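Local coordinates for putative uncharacterized protein (Xanthomonas campestris pv. campestris, PDB 3RQA) that is of unknown function but forms a tetrameric PilZ-domain assembly held by a helical bundle and belongs to a family of cyclic di-GMP receptors, at residues L141-L146 / L159-L164. Numbering follows the deposited sequence.
Sequences LPADVL and LRFAPL
Asp144 and Arg160 pair backbone to backbone in the antiparallel hairpin of strands 139-150 and 155-161: Asp144 N donates to Arg160 O at 3.0 Å, and Arg160 N to Asp144 O at 2.9 Å. Where the second strand gives way to loop, Ala162 N still reaches Pro142 O (3.0 Å), and a water donates to both Pro142 O and Ala162 O, bridging the two segments.

Apolar contacts occupy the face bearing Ala143, Val145, Leu159 and Phe161. Val145 CG2 presses on Leu159 CD1 at a tight 3.5 Å, the two side chains lying alongside and pointing the same way. Farther along, Leu141 lays CD1 over one face of the Phe161 ring, a CH-pi contact 3.8 Å from the centroid, while CD2 meets Leu164 CD2. Val127 of the next strand packs against Ala143, Leu159 and Phe161.

On the face bearing Asp144 and Arg160, the Arg160 side chain crosses that of Leu146 at about a right angle, and Leu146 CD2 lies over one guanidinium face, 3.4 Å from Arg160 NH2. With CG anti to the backbone N (chi1 -177°) and bends farther out, Arg160 brings NE to a salt bridge with Glu17. The hairpin thus turns one face to the apolar interior of the PilZ barrel, while the other ties it to helix 12-19 through a leucine-flanked arginine.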
ATOM      1  N   LEU C 141     -17.546   8.154  13.279  1.00 29.19           N
ATOM      2  CA  LEU C 141     -18.090   9.402  13.785  1.00 28.16           C
ATOM      3  C   LEU C 141     -18.506   9.321  15.260  1.00 27.90           C
ATOM      4  O   LEU C 141     -19.436   8.590  15.614  1.00 28.47           O
ATOM      5  CB  LEU C 141     -19.307   9.813  12.949  1.00 27.15           C
ATOM      6  CG  LEU C 141     -19.087  10.021  11.442  1.00 30.77           C
ATOM      7  CD1 LEU C 141     -20.396  10.470  10.787  1.00 30.11           C
ATOM      8  CD2 LEU C 141     -17.999  11.053  11.220  1.00 26.54           C
ATOM      9  N   PRO C 142     -17.800  10.046  16.142  1.00 27.30           N
ATOM     10  CA  PRO C 142     -18.132  10.046  17.571  1.00 26.95           C
ATOM     11  C   PRO C 142     -19.609  10.424  17.707  1.00 27.63           C
ATOM     12  O   PRO C 142     -20.087  11.308  16.998  1.00 25.67           O
ATOM     13  CB  PRO C 142     -17.211  11.115  18.136  1.00 28.49           C
ATOM     14  CG  PRO C 142     -15.975  10.940  17.301  1.00 27.77           C
ATOM     15  CD  PRO C 142     -16.533  10.757  15.895  1.00 29.55           C
ATOM     16  N   ALA C 143     -20.329   9.750  18.601  1.00 26.87           N
ATOM     17  CA  ALA C 143     -21.751  10.023  18.781  1.00 26.23           C
ATOM     18  C   ALA C 143     -22.276   9.610  20.155  1.00 26.27           C
ATOM     19  O   ALA C 143     -21.634   8.849  20.876  1.00 27.28           O
ATOM     20  CB  ALA C 143     -22.546   9.310  17.700  1.00 22.97           C
ATOM     21  N   ASP C 144     -23.450  10.122  20.506  1.00 26.39           N
ATOM     22  CA  ASP C 144     -24.089   9.792  21.769  1.00 29.35           C
ATOM     23  C   ASP C 144     -25.431   9.115  21.477  1.00 29.69           C
ATOM     24  O   ASP C 144     -26.089   9.399  20.471  1.00 26.83           O
ATOM     25  CB  ASP C 144     -24.303  11.047  22.622  1.00 33.92           C
ATOM     26  CG  ASP C 144     -22.992  11.626  23.154  1.00 42.72           C
ATOM     27  OD1 ASP C 144     -23.027  12.511  24.039  1.00 47.55           O
ATOM     28  OD2 ASP C 144     -21.915  11.199  22.685  1.00 46.73           O
ATOM     29  N   VAL C 145     -25.818   8.193  22.345  1.00 29.66           N
ATOM     30  CA  VAL C 145     -27.084   7.497  22.174  1.00 30.41           C
ATOM     31  C   VAL C 145     -28.219   8.382  22.690  1.00 30.13           C
ATOM     32  O   VAL C 145     -28.247   8.733  23.872  1.00 29.55           O
ATOM     33  CB  VAL C 145     -27.100   6.165  22.963  1.00 31.08           C
ATOM     34  CG1 VAL C 145     -28.452   5.476  22.795  1.00 30.16           C
ATOM     35  CG2 VAL C 145     -25.968   5.263  22.485  1.00 30.98           C
ATOM     36  N   LEU C 146     -29.137   8.748  21.797  1.00 29.58           N
ATOM     37  CA  LEU C 146     -30.293   9.569  22.153  1.00 30.86           C
ATOM     38  C   LEU C 146     -31.405   8.653  22.649  1.00 31.00           C
ATOM     39  O   LEU C 146     -32.064   8.941  23.650  1.00 32.60           O
ATOM     40  CB  LEU C 146     -30.833  10.336  20.938  1.00 33.82           C
ATOM     41  CG  LEU C 146     -30.102  11.477  20.234  1.00 35.04           C
ATOM     42  CD1 LEU C 146     -31.057  12.081  19.216  1.00 34.45           C
ATOM     43  CD2 LEU C 146     -29.681  12.545  21.209  1.00 36.19           C
ATOM     44  N   LEU C 159     -28.486   7.493  17.230  1.00 28.35           N
ATOM     45  CA  LEU C 159     -27.247   8.150  17.595  1.00 29.87           C
ATOM     46  C   LEU C 159     -27.160   9.563  17.000  1.00 29.70           C
ATOM     47  O   LEU C 159     -27.465   9.772  15.827  1.00 28.66           O
ATOM     48  CB  LEU C 159     -26.047   7.332  17.109  1.00 29.24           C
ATOM     49  CG  LEU C 159     -25.780   5.883  17.548  1.00 33.02           C
ATOM     50  CD1 LEU C 159     -25.734   5.797  19.054  1.00 31.73           C
ATOM     51  CD2 LEU C 159     -26.833   4.963  16.991  1.00 33.11           C
ATOM     52  N   ARG C 160     -26.734  10.520  17.820  1.00 31.58           N
ATOM     53  CA  ARG C 160     -26.569  11.896  17.370  1.00 31.55           C
ATOM     54  C   ARG C 160     -25.069  12.155  17.307  1.00 30.71           C
ATOM     55  O   ARG C 160     -24.376  12.004  18.318  1.00 28.92           O
ATOM     56  CB  ARG C 160     -27.209  12.875  18.356  1.00 35.06           C
ATOM     57  CG  ARG C 160     -27.118  14.320  17.892  1.00 39.66           C
ATOM     58  CD  ARG C 160     -26.627  15.224  18.992  1.00 43.76           C
ATOM     59  NE  ARG C 160     -27.630  15.438  20.032  1.00 48.12           N
ATOM     60  CZ  ARG C 160     -27.396  15.293  21.334  1.00 48.74           C
ATOM     61  NH1 ARG C 160     -26.195  14.922  21.755  1.00 46.58           N
ATOM     62  NH2 ARG C 160     -28.361  15.536  22.214  1.00 48.49           N
ATOM     63  N   PHE C 161     -24.567  12.533  16.129  1.00 27.21           N
ATOM     64  CA  PHE C 161     -23.136  12.783  15.971  1.00 26.30           C
ATOM     65  C   PHE C 161     -22.698  13.979  16.806  1.00 25.25           C
ATOM     66  O   PHE C 161     -23.462  14.920  17.002  1.00 23.84           O
ATOM     67  CB  PHE C 161     -22.756  13.053  14.493  1.00 25.14           C
ATOM     68  CG  PHE C 161     -23.235  11.990  13.522  1.00 25.68           C
ATOM     69  CD1 PHE C 161     -22.940  10.643  13.733  1.00 22.37           C
ATOM     70  CD2 PHE C 161     -23.984  12.346  12.398  1.00 23.81           C
ATOM     71  CE1 PHE C 161     -23.389   9.665  12.846  1.00 23.61           C
ATOM     72  CE2 PHE C 161     -24.439  11.378  11.501  1.00 25.00           C
ATOM     73  CZ  PHE C 161     -24.142  10.036  11.726  1.00 24.82           C
ATOM     74  N   ALA C 162     -21.472  13.916  17.316  1.00 25.01           N
ATOM     75  CA  ALA C 162     -20.912  15.028  18.072  1.00 28.30           C
ATOM     76  C   ALA C 162     -20.659  16.072  16.974  1.00 29.39           C
ATOM     77  O   ALA C 162     -20.580  15.713  15.800  1.00 29.53           O
ATOM     78  CB  ALA C 162     -19.601  14.611  18.730  1.00 26.35           C
ATOM     79  N   PRO C 163     -20.548  17.365  17.327  1.00 29.85           N
ATOM     80  CA  PRO C 163     -20.312  18.371  16.283  1.00 29.41           C
ATOM     81  C   PRO C 163     -19.251  17.927  15.294  1.00 28.74           C
ATOM     82  O   PRO C 163     -18.159  17.531  15.690  1.00 28.55           O
ATOM     83  CB  PRO C 163     -19.897  19.599  17.082  1.00 29.80           C
ATOM     84  CG  PRO C 163     -20.749  19.465  18.308  1.00 31.08           C
ATOM     85  CD  PRO C 163     -20.596  17.999  18.658  1.00 30.92           C
ATOM     86  N   LEU C 164     -19.588  17.999  14.009  1.00 29.15           N
ATOM     87  CA  LEU C 164     -18.699  17.581  12.931  1.00 29.53           C
ATOM     88  C   LEU C 164     -17.713  18.634  12.440  1.00 30.22           C
ATOM     89  O   LEU C 164     -16.786  18.309  11.700  1.00 30.79           O
ATOM     90  CB  LEU C 164     -19.525  17.106  11.730  1.00 28.14           C
ATOM     91  CG  LEU C 164     -20.515  15.970  12.010  1.00 28.35           C
ATOM     92  CD1 LEU C 164     -21.623  15.998  10.989  1.00 26.93           C
ATOM     93  CD2 LEU C 164     -19.790  14.633  11.995  1.00 24.73           C
TER
HETATM   94  O   HOH W   1     -19.300  13.178  15.132  1.00 28.42           O